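Local coordinates for two-domain protein containing predicted PHP-like metal-dependent phosphoesterase (Bacteroides vulgatus ATCC 8482, PDB 3E38) that binds three zinc ions in a predicted phosphoesterase domain of the PHP type and is probably a metal-dependent hydrolase, perhaps a nuclease, at residues G32-W35 and P36-V40; E228-N232 and R233-A237; H172-P176 and E177-W181; V66-D69 and H70-F74. All blocks are in the same frame, centred on the assembly; numbering follows the deposited sequence.

Interaction 1 (G32-W35 and P36-V40); sequences GLVW and PTVRV
Val-34 and Trp-35 meet Pro-36, Val-38 and Arg-39 where a loop of the PHP-like domain runs into helix 36-45, a worked example of a helix start built around proline. The pyrrolidine CD of Pro-36 sits over one face of the Trp-35 indole, 3.3 Å from the centroid of its five-membered ring, a CH-pi contact made between neighbours in sequence. Trp-35 CG stands anti to the backbone N (chi1 -170°), beside the carbonyl carbon, and this brings the indole back over the proline that follows. At the indole edge, in its plane, Thr-37 OG1 approaches Trp-35 CD1 to 3.2 Å. Trp-35 O accepts the first-turn bond from Val-38 N at 2.9 Å, the donor lying above the carbonyl plane.

Val-34 serves two neighbours. Its CB packs on Val-38 CB at 3.9 Å, the two side chains crossing at about a right angle, while its CG2 points at the Arg-39 guanidinium. Around this first shell, Arg-39 NE to His-26 O and NH1 to Gln-197 O tie the helix to loops carrying zinc ligands, while Glu-42 of the same helix makes a salt bridge with NH1. The indole of Trp-35 also stacks on His-62 of the second subunit. With its polar edge so anchored, the guanidinium lies flat under Val-34 CG2, which stands over its centre, 3.2 Å from Arg-39 CZ.

Interaction 2 (E228-N232 and R233-A237); sequences EALDN and RRTAA
Arg-234 N donates to Ala-229 O at 2.8 Å while Arg-233, at positive phi, turns the chain out of helix 223-231, its own N making a weak bond of 3.3 Å to Leu-230 O. Beside this turn the side chains of Glu-228 and Arg-234 join in a salt bridge. The guanidinium comes end-on with two nitrogens, one for each carboxylate oxygen: Arg-234 NH1 lies 3.0 Å from Glu-228 OE1, and Arg-234 NH2 lies 2.8 Å from Glu-228 OE2. Both bonds are nearly straight, the second at 174°, and both oxygens are met on their syn sides. The carboxylate carbon is in the guanidinium plane, although the two planes are turned 24° apart. A bend of the arginine chain at chi3 (-58°) carries the group back beside the last helical turn.

The backbone pair is a Schellman motif, with Arg-233 as its C-prime residue, and it leads directly into strand 235-239 of the large mixed sheet. Asn-232, the first residue to leave helical angles, reaches back with ND2 to Glu-228 O at 2.7 Å, and its amide runs alongside the guanidinium of Arg-234. Arg-234 NH1 has a second acceptor in Phe-217 O on strand 213-218, so one nitrogen links helix, turn and sheet. Toward strand 188-192, Leu-230 CD2 touches Thr-235 CG2 at 3.6 Å, the two side chains crossing at about a right angle. Thr-235 OG1 bonds to Met-189 O on that strand, and Leu-230 also packs on its Ile-190.

Interaction 3 (H172-P176 and E177-W181); sequences HLYMP and EAIQW
Tyr-174 and Ile-179 make the close apolar part of this contact, across the junction where the short strand 173-174 gives way to helix 176-185. Ile-179 CD1 comes to 3.3 Å from Tyr-174 OH and 3.9 Å from Tyr-174 CE1, meeting the phenol obliquely at its hydroxyl end. The isoleucine reaches there because CG1 is anti to its own carbonyl carbon (chi1 -64°), which sends CD1 back toward the preceding strand. Pro-176 packs beside the pair, its CD lying over one face of the Tyr-174 ring toward the rim, and its CB 4.4 Å from Ile-179 CD1. Replacing Pro-176 with a glycine would probably open a gap beneath the tyrosine ring and leave the first turn freer to move. Ile-330 and Ile-244 pack on both Tyr-174 and Ile-179.

Glu-177 belongs to the looser side. Its chain is bent at chi2 (76°) and lies alongside the proline ring, OE1 being 3.5 Å from Pro-176 CD; Arg-297 of the third subunit packs against it. The backbone bonds from Ile-179 N and Gln-180 N to Pro-176 O are both weak, the latter 3.5 Å long. The side chain of selenomethionine Met-175 lies about 4 Å from that of the zinc ligand His-137. The whole is a strand-to-helix junction with proline in the first turn, where strand 330-332 of the Ig-like region packs against the metal-binding domain.

Interaction 4 (V66-D69 and H70-F74); sequences VVSD and HNRSF
Asp-69 and Asn-71 supply the direct hydrogen bond of this contact: Asn-71 N donates to Asp-69 OD1 at 3.0 Å, reaching the oxygen from above the carboxylate plane. Asp-69 CG lies between its backbone N and carbonyl carbon (chi1 65°), which folds the carboxylate back over the turn. Ser-68 OG donates to Asp-69 O at 2.8 Å, in the carbonyl plane and on a lone pair. Farther out, His-70 NE2 bonds to Glu-115, and Asn-71 OD1 takes Ser-111 N and Lys-90 NZ.

Water adds two bridges. One water donates to Asp-69 O and accepts from Ser-73 N at 3.0 Å; another donates to Asp-69 OD2, 2.7 Å away, and accepts from Asn-71 ND2. This is a capping arrangement at the turn leading into helix 72-83, with aspartate and water together meeting backbone N-H groups near the helix start.

The remaining contact is van der Waals packing. Ser-68 CB and OG both lie 3.5 Å from Arg-72 CB, while Arg-72 NE forms a salt bridge with Asp-65 of the second subunit. A glycine in place of Ser-68 would probably leave Asp-69 O without its hydroxyl donor and uncover the root of Arg-72.

Interactions 1 and 4 are neighbouring helix starts, their centres 13 Å apart, and they touch where Pro-36 CG meets Ser-73 CB at 3.7 Å; both also reach the second subunit. Interactions 2 and 3 both reach the large mixed sheet, 17 Å apart between centres and about 7 Å between nearest atoms, one ending a helix and the other beginning one. The zinc site is the common reference: the side chains of Arg-39 in interaction 1, Met-175 in interaction 3 and His-70 in interaction 4 are about 9, 10 and 13 Å from a zinc ion, and that of Leu-230 in interaction 2 is about 11 Å from that of the zinc ligand His-24. Interactions 3 and 4 are farthest apart, with centres 32 Å from each other.

Interaction 1 (G32-W35 and P36-V40)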
loop_
_atom_site.group_PDB
_atom_site.type_symbol
_atom_site.label_atom_id
_atom_site.label_comp_id
_atom_site.label_asym_id
_atom_site.label_seq_id
_atom_site.Cartn_x
_atom_site.Cartn_y
_atom_site.Cartn_z
ATOM N N GLY B 32 17.528 20.736 -8.804
ATOM C CA GLY B 32 16.871 19.831 -7.868
ATOM C C GLY B 32 15.963 20.594 -6.911
ATOM O O GLY B 32 16.056 21.807 -6.784
ATOM N N LEU B 33 15.148 19.871 -6.157
ATOM C CA LEU B 33 14.130 20.523 -5.307
ATOM C C LEU B 33 14.222 20.250 -3.842
ATOM O O LEU B 33 13.352 20.653 -3.076
ATOM C CB LEU B 33 12.713 20.164 -5.806
ATOM C CG LEU B 33 12.258 20.799 -7.118
ATOM C CD1 LEU B 33 11.076 20.045 -7.629
ATOM C CD2 LEU B 33 11.938 22.347 -6.964
ATOM N N VAL B 34 15.306 19.595 -3.450
ATOM C CA VAL B 34 15.582 19.273 -2.041
ATOM C C VAL B 34 16.946 19.766 -1.572
ATOM O O VAL B 34 17.895 19.950 -2.361
ATOM C CB VAL B 34 15.497 17.743 -1.795
ATOM C CG1 VAL B 34 14.066 17.252 -2.073
ATOM C CG2 VAL B 34 16.562 16.923 -2.632
ATOM N N TRP B 35 17.030 19.982 -0.273
ATOM C CA TRP B 35 18.304 20.305 0.369
ATOM C C TRP B 35 19.269 19.099 0.223
ATOM O O TRP B 35 18.831 17.957 0.279
ATOM C CB TRP B 35 18.078 20.654 1.827
ATOM C CG TRP B 35 19.270 21.193 2.437
ATOM C CD1 TRP B 35 20.058 20.575 3.309
ATOM C CD2 TRP B 35 19.817 22.510 2.247
ATOM N NE1 TRP B 35 21.089 21.398 3.682
ATOM C CE2 TRP B 35 20.967 22.594 3.043
ATOM C CE3 TRP B 35 19.463 23.613 1.454
ATOM C CZ2 TRP B 35 21.762 23.755 3.115
ATOM C CZ3 TRP B 35 20.282 24.765 1.504
ATOM C CH2 TRP B 35 21.403 24.816 2.334
ATOM N N PRO B 36 20.586 19.341 0.057
ATOM C CA PRO B 36 21.411 18.166 -0.325
ATOM C C PRO B 36 21.401 17.015 0.628
ATOM O O PRO B 36 21.518 15.901 0.169
ATOM C CB PRO B 36 22.814 18.759 -0.447
ATOM C CG PRO B 36 22.534 20.169 -0.910
ATOM C CD PRO B 36 21.385 20.589 -0.008
ATOM N N THR B 37 21.159 17.264 1.919
ATOM C CA THR B 37 21.238 16.182 2.903
ATOM C C THR B 37 20.080 15.184 2.709
ATOM O O THR B 37 20.156 13.998 3.016
ATOM C CB THR B 37 21.338 16.720 4.293
ATOM O OG1 THR B 37 20.257 17.610 4.532
ATOM C CG2 THR B 37 22.673 17.486 4.410
ATOM N N VAL B 38 19.038 15.652 2.076
ATOM C CA VAL B 38 17.916 14.774 1.813
ATOM C C VAL B 38 18.354 13.650 0.895
ATOM O O VAL B 38 17.855 12.535 1.009
ATOM C CB VAL B 38 16.761 15.538 1.135
ATOM C CG1 VAL B 38 15.625 14.614 0.751
ATOM C CG2 VAL B 38 16.286 16.620 2.023
ATOM N N ARG B 39 19.272 13.934 -0.029
ATOM C CA ARG B 39 19.662 12.881 -0.967
ATOM C C ARG B 39 20.376 11.746 -0.234
ATOM O O ARG B 39 20.399 10.595 -0.702
ATOM C CB ARG B 39 20.553 13.375 -2.116
ATOM C CG ARG B 39 19.903 14.333 -3.106
ATOM C CD ARG B 39 18.632 13.753 -3.672
ATOM N NE ARG B 39 18.021 14.650 -4.647
ATOM C CZ ARG B 39 16.720 14.676 -4.938
ATOM N NH1 ARG B 39 15.869 13.856 -4.323
ATOM N NH2 ARG B 39 16.268 15.526 -5.850
ATOM N N VAL B 40 20.925 12.100 0.922
ATOM C CA VAL B 40 21.711 11.178 1.718
ATOM C C VAL B 40 20.726 10.358 2.523
ATOM O O VAL B 40 20.899 9.164 2.669
ATOM C CB VAL B 40 22.793 11.870 2.656
ATOM C CG1 VAL B 40 23.470 10.809 3.555
ATOM C CG2 VAL B 40 23.851 12.671 1.832
#

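Interaction 2 (E228-N232 and R233-A237)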
loop_
_atom_site.group_PDB
_atom_site.type_symbol
_atom_site.label_atom_id
_atom_site.label_comp_id
_atom_site.label_asym_id
_atom_site.label_seq_id
_atom_site.Cartn_x
_atom_site.Cartn_y
_atom_site.Cartn_z
ATOM N N GLU B 228 36.934 0.837 -9.484
ATOM C CA GLU B 228 37.571 -0.314 -10.199
ATOM C C GLU B 228 36.512 -1.165 -10.933
ATOM O O GLU B 228 36.691 -1.628 -12.080
ATOM C CB GLU B 228 38.449 -1.163 -9.255
ATOM C CG GLU B 228 39.139 -2.361 -9.935
ATOM C CD GLU B 228 38.263 -3.593 -10.043
ATOM O OE1 GLU B 228 37.231 -3.678 -9.316
ATOM O OE2 GLU B 228 38.639 -4.500 -10.824
ATOM N N ALA B 229 35.368 -1.287 -10.290
ATOM C CA ALA B 229 34.219 -1.985 -10.895
ATOM C C ALA B 229 33.791 -1.257 -12.170
ATOM O O ALA B 229 33.610 -1.863 -13.248
ATOM C CB ALA B 229 33.046 -2.053 -9.922
ATOM N N LEU B 230 33.654 0.050 -12.038
ATOM C CA LEU B 230 33.188 0.880 -13.157
ATOM C C LEU B 230 34.185 0.863 -14.269
ATOM O O LEU B 230 33.817 0.904 -15.430
ATOM C CB LEU B 230 32.920 2.341 -12.770
ATOM C CG LEU B 230 31.836 2.631 -11.725
ATOM C CD1 LEU B 230 31.824 4.127 -11.331
ATOM C CD2 LEU B 230 30.488 2.199 -12.254
ATOM N N ASP B 231 35.459 0.799 -13.912
ATOM C CA ASP B 231 36.513 0.868 -14.921
ATOM C C ASP B 231 36.501 -0.370 -15.749
ATOM O O ASP B 231 36.939 -0.392 -16.925
ATOM C CB ASP B 231 37.909 1.012 -14.304
ATOM C CG ASP B 231 38.169 2.399 -13.773
ATOM O OD1 ASP B 231 37.444 3.334 -14.162
ATOM O OD2 ASP B 231 39.129 2.562 -12.995
ATOM N N ASN B 232 35.989 -1.402 -15.116
ATOM C CA ASN B 232 36.003 -2.750 -15.676
ATOM C C ASN B 232 34.641 -3.238 -16.107
ATOM O O ASN B 232 34.445 -4.416 -16.339
ATOM C CB ASN B 232 36.648 -3.691 -14.659
ATOM C CG ASN B 232 38.147 -3.484 -14.557
ATOM O OD1 ASN B 232 38.883 -3.707 -15.541
ATOM N ND2 ASN B 232 38.621 -3.090 -13.377
ATOM N N ARG B 233 33.718 -2.287 -16.179
ATOM C CA ARG B 233 32.316 -2.474 -16.603
ATOM C C ARG B 233 31.506 -3.523 -15.839
ATOM O O ARG B 233 30.585 -4.152 -16.381
ATOM C CB ARG B 233 32.299 -2.836 -18.079
ATOM C CG ARG B 233 33.236 -1.978 -18.924
ATOM C CD ARG B 233 33.589 -2.730 -20.200
ATOM N NE ARG B 233 34.232 -4.009 -19.880
ATOM C CZ ARG B 233 35.545 -4.189 -19.695
ATOM N NH1 ARG B 233 36.402 -3.176 -19.798
ATOM N NH2 ARG B 233 36.011 -5.400 -19.403
ATOM N N ARG B 234 31.862 -3.675 -14.580
ATOM C CA ARG B 234 31.265 -4.663 -13.675
ATOM C C ARG B 234 30.072 -4.054 -12.967
ATOM O O ARG B 234 30.033 -3.806 -11.754
ATOM C CB ARG B 234 32.319 -5.209 -12.715
ATOM C CG ARG B 234 32.155 -6.691 -12.493
ATOM C CD ARG B 234 33.188 -7.274 -11.561
ATOM N NE ARG B 234 34.565 -7.064 -12.010
ATOM C CZ ARG B 234 35.430 -6.238 -11.435
ATOM N NH1 ARG B 234 35.083 -5.512 -10.375
ATOM N NH2 ARG B 234 36.658 -6.149 -11.915
ATOM N N THR B 235 29.093 -3.819 -13.831
ATOM C CA THR B 235 27.787 -3.208 -13.516
ATOM C C THR B 235 26.635 -3.869 -14.248
ATOM O O THR B 235 26.799 -4.631 -15.219
ATOM C CB THR B 235 27.729 -1.718 -13.990
ATOM O OG1 THR B 235 27.839 -1.666 -15.436
ATOM C CG2 THR B 235 28.883 -0.855 -13.379
ATOM N N ALA B 236 25.460 -3.518 -13.761
ATOM C CA ALA B 236 24.160 -3.844 -14.379
ATOM C C ALA B 236 23.195 -2.774 -13.947
ATOM O O ALA B 236 23.187 -2.370 -12.773
ATOM C CB ALA B 236 23.638 -5.228 -13.973
ATOM N N ALA B 237 22.426 -2.276 -14.902
ATOM C CA ALA B 237 21.377 -1.290 -14.617
ATOM C C ALA B 237 20.036 -1.972 -14.216
ATOM O O ALA B 237 19.538 -2.881 -14.848
ATOM C CB ALA B 237 21.192 -0.328 -15.799
#

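Interaction 3 (H172-P176 and E177-W181)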
loop_
_atom_site.group_PDB
_atom_site.type_symbol
_atom_site.label_atom_id
_atom_site.label_comp_id
_atom_site.label_asym_id
_atom_site.label_seq_id
_atom_site.Cartn_x
_atom_site.Cartn_y
_atom_site.Cartn_z
ATOM N N HIS B 172 12.602 7.077 -15.467
ATOM C CA HIS B 172 11.594 6.214 -16.096
ATOM C C HIS B 172 11.877 6.063 -17.591
ATOM O O HIS B 172 11.061 5.585 -18.328
ATOM C CB HIS B 172 10.199 6.737 -15.788
ATOM C CG HIS B 172 9.887 6.737 -14.309
ATOM N ND1 HIS B 172 9.793 5.572 -13.590
ATOM C CD2 HIS B 172 9.712 7.745 -13.416
ATOM C CE1 HIS B 172 9.523 5.852 -12.320
ATOM N NE2 HIS B 172 9.463 7.166 -12.182
ATOM N N LEU B 173 13.085 6.415 -17.989
ATOM C CA LEU B 173 13.508 6.328 -19.433
ATOM C C LEU B 173 14.502 5.218 -19.664
ATOM O O LEU B 173 15.577 5.230 -19.106
ATOM C CB LEU B 173 14.078 7.673 -19.951
ATOM C CG LEU B 173 14.592 7.793 -21.422
ATOM C CD1 LEU B 173 13.551 7.395 -22.499
ATOM C CD2 LEU B 173 15.125 9.196 -21.715
ATOM N N TYR B 174 14.082 4.258 -20.478
ATOM C CA TYR B 174 14.888 3.100 -20.949
ATOM C C TYR B 174 15.373 3.396 -22.363
ATOM O O TYR B 174 14.580 3.772 -23.188
ATOM C CB TYR B 174 14.034 1.819 -20.924
ATOM C CG TYR B 174 14.679 0.565 -21.498
ATOM C CD1 TYR B 174 15.778 -0.013 -20.893
ATOM C CD2 TYR B 174 14.130 -0.079 -22.594
ATOM C CE1 TYR B 174 16.310 -1.167 -21.364
ATOM C CE2 TYR B 174 14.678 -1.236 -23.092
ATOM C CZ TYR B 174 15.765 -1.779 -22.466
ATOM O OH TYR B 174 16.323 -2.925 -22.954
HETATM N N MSE B 175 16.673 3.205 -22.617
HETATM C CA MSE B 175 17.312 3.547 -23.900
HETATM C C MSE B 175 18.165 2.435 -24.451
HETATM O O MSE B 175 19.373 2.485 -24.347
HETATM C CB MSE B 175 18.165 4.803 -23.701
HETATM C CG MSE B 175 17.288 5.884 -23.087
HETATM SE SE MSE B 175 18.084 7.400 -22.199
HETATM C CE MSE B 175 18.765 6.604 -20.546
ATOM N N PRO B 176 17.531 1.451 -25.076
ATOM C CA PRO B 176 18.212 0.256 -25.601
ATOM C C PRO B 176 19.276 0.526 -26.601
ATOM O O PRO B 176 20.160 -0.302 -26.798
ATOM C CB PRO B 176 17.084 -0.529 -26.318
ATOM C CG PRO B 176 15.990 0.460 -26.560
ATOM C CD PRO B 176 16.082 1.380 -25.297
ATOM N N GLU B 177 19.169 1.653 -27.272
ATOM C CA GLU B 177 20.147 1.959 -28.325
ATOM C C GLU B 177 21.501 2.013 -27.631
ATOM O O GLU B 177 22.525 1.675 -28.221
ATOM C CB GLU B 177 19.864 3.290 -29.040
ATOM C CG GLU B 177 18.488 3.418 -29.709
ATOM C CD GLU B 177 17.322 3.677 -28.747
ATOM O OE1 GLU B 177 17.515 3.696 -27.513
ATOM O OE2 GLU B 177 16.198 3.856 -29.255
ATOM N N ALA B 178 21.473 2.395 -26.354
ATOM C CA ALA B 178 22.707 2.600 -25.587
ATOM C C ALA B 178 23.333 1.282 -25.237
ATOM O O ALA B 178 24.547 1.163 -25.117
ATOM C CB ALA B 178 22.443 3.423 -24.280
ATOM N N ILE B 179 22.483 0.281 -25.067
ATOM C CA ILE B 179 22.952 -1.057 -24.700
ATOM C C ILE B 179 23.902 -1.518 -25.801
ATOM O O ILE B 179 25.025 -1.929 -25.542
ATOM C CB ILE B 179 21.782 -2.080 -24.452
ATOM C CG1 ILE B 179 20.935 -1.641 -23.252
ATOM C CG2 ILE B 179 22.321 -3.474 -24.191
ATOM C CD1 ILE B 179 19.601 -2.325 -23.160
ATOM N N GLN B 180 23.455 -1.373 -27.030
ATOM C CA GLN B 180 24.224 -1.856 -28.175
ATOM C C GLN B 180 25.509 -1.066 -28.313
ATOM O O GLN B 180 26.531 -1.564 -28.790
ATOM C CB GLN B 180 23.386 -1.775 -29.459
ATOM C CG GLN B 180 24.003 -2.476 -30.637
ATOM C CD GLN B 180 24.271 -3.937 -30.335
ATOM O OE1 GLN B 180 23.404 -4.650 -29.831
ATOM N NE2 GLN B 180 25.481 -4.391 -30.644
ATOM N N TRP B 181 25.445 0.183 -27.899
ATOM C CA TRP B 181 26.612 1.085 -27.976
ATOM C C TRP B 181 27.664 0.621 -27.009
ATOM O O TRP B 181 28.831 0.495 -27.349
ATOM C CB TRP B 181 26.249 2.539 -27.686
ATOM C CG TRP B 181 25.512 3.135 -28.819
ATOM C CD1 TRP B 181 25.625 2.765 -30.123
ATOM C CD2 TRP B 181 24.639 4.275 -28.805
ATOM N NE1 TRP B 181 24.817 3.545 -30.915
ATOM C CE2 TRP B 181 24.224 4.497 -30.135
ATOM C CE3 TRP B 181 24.202 5.134 -27.830
ATOM C CZ2 TRP B 181 23.359 5.511 -30.480
ATOM C CZ3 TRP B 181 23.351 6.152 -28.179
ATOM C CH2 TRP B 181 22.932 6.332 -29.476
#

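Interaction 4 (V66-D69 and H70-F74)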
loop_
_atom_site.group_PDB
_atom_site.type_symbol
_atom_site.label_atom_id
_atom_site.label_comp_id
_atom_site.label_asym_id
_atom_site.label_seq_id
_atom_site.Cartn_x
_atom_site.Cartn_y
_atom_site.Cartn_z
ATOM N N VAL B 66 20.413 30.859 -3.859
ATOM C CA VAL B 66 21.302 29.836 -3.314
ATOM C C VAL B 66 22.639 30.151 -3.919
ATOM O O VAL B 66 22.906 29.870 -5.104
ATOM C CB VAL B 66 20.827 28.400 -3.668
ATOM C CG1 VAL B 66 21.673 27.380 -2.967
ATOM C CG2 VAL B 66 19.391 28.202 -3.267
ATOM N N VAL B 67 23.443 30.803 -3.097
ATOM C CA VAL B 67 24.749 31.347 -3.512
ATOM C C VAL B 67 25.955 30.525 -3.032
ATOM O O VAL B 67 26.309 30.494 -1.855
ATOM C CB VAL B 67 24.847 32.836 -3.095
ATOM C CG1 VAL B 67 26.105 33.465 -3.661
ATOM C CG2 VAL B 67 23.647 33.583 -3.602
ATOM N N SER B 68 26.569 29.866 -4.007
ATOM C CA SER B 68 27.716 28.998 -3.767
ATOM C C SER B 68 28.463 28.666 -5.028
ATOM O O SER B 68 28.090 29.037 -6.160
ATOM C CB SER B 68 27.266 27.666 -3.194
ATOM O OG SER B 68 26.841 26.792 -4.246
ATOM N N ASP B 69 29.533 27.934 -4.827
ATOM C CA ASP B 69 30.273 27.422 -5.969
ATOM C C ASP B 69 29.807 25.997 -6.260
ATOM O O ASP B 69 28.778 25.497 -5.739
ATOM C CB ASP B 69 31.803 27.522 -5.816
ATOM C CG ASP B 69 32.363 26.645 -4.689
ATOM O OD1 ASP B 69 31.674 25.705 -4.239
ATOM O OD2 ASP B 69 33.524 26.879 -4.282
ATOM N N HIS B 70 30.580 25.344 -7.109
ATOM C CA HIS B 70 30.173 24.045 -7.613
ATOM C C HIS B 70 30.504 22.870 -6.723
ATOM O O HIS B 70 30.094 21.744 -6.997
ATOM C CB HIS B 70 30.781 23.813 -8.988
ATOM C CG HIS B 70 30.389 24.846 -9.991
ATOM N ND1 HIS B 70 29.168 24.848 -10.629
ATOM C CD2 HIS B 70 31.070 25.911 -10.473
ATOM C CE1 HIS B 70 29.114 25.870 -11.458
ATOM N NE2 HIS B 70 30.259 26.532 -11.384
ATOM N N ASN B 71 31.213 23.120 -5.642
ATOM C CA ASN B 71 31.609 22.020 -4.759
ATOM C C ASN B 71 30.710 21.990 -3.532
ATOM O O ASN B 71 30.706 21.059 -2.753
ATOM C CB ASN B 71 33.067 22.187 -4.341
ATOM C CG ASN B 71 34.018 22.117 -5.496
ATOM O OD1 ASN B 71 33.981 21.165 -6.275
ATOM N ND2 ASN B 71 34.933 23.088 -5.588
ATOM N N ARG B 72 29.913 23.031 -3.388
ATOM C CA ARG B 72 29.140 23.201 -2.140
ATOM C C ARG B 72 28.084 22.082 -1.777
ATOM O O ARG B 72 27.943 21.724 -0.604
ATOM C CB ARG B 72 28.497 24.588 -2.147
ATOM C CG ARG B 72 27.750 24.975 -0.886
ATOM C CD ARG B 72 28.612 25.029 0.305
ATOM N NE ARG B 72 27.827 25.537 1.443
ATOM C CZ ARG B 72 28.163 25.410 2.715
ATOM N NH1 ARG B 72 29.271 24.769 3.043
ATOM N NH2 ARG B 72 27.358 25.894 3.660
ATOM N N SER B 73 27.320 21.537 -2.722
ATOM C CA SER B 73 26.313 20.555 -2.291
ATOM C C SER B 73 27.021 19.283 -1.780
ATOM O O SER B 73 26.618 18.683 -0.811
ATOM C CB SER B 73 25.292 20.277 -3.383
ATOM O OG SER B 73 25.913 19.875 -4.559
ATOM N N PHE B 74 28.147 18.971 -2.382
ATOM C CA PHE B 74 28.967 17.838 -1.936
ATOM C C PHE B 74 29.447 18.098 -0.518
ATOM O O PHE B 74 29.396 17.271 0.362
ATOM C CB PHE B 74 30.159 17.641 -2.896
ATOM C CG PHE B 74 31.214 16.676 -2.401
ATOM C CD1 PHE B 74 31.135 15.311 -2.702
ATOM C CD2 PHE B 74 32.318 17.138 -1.714
ATOM C CE1 PHE B 74 32.080 14.446 -2.277
ATOM C CE2 PHE B 74 33.283 16.280 -1.300
ATOM C CZ PHE B 74 33.153 14.915 -1.558
HETATM O O HOH W 1 27.323 22.832 -5.440
HETATM O O HOH W 2 35.139 24.894 -3.418
#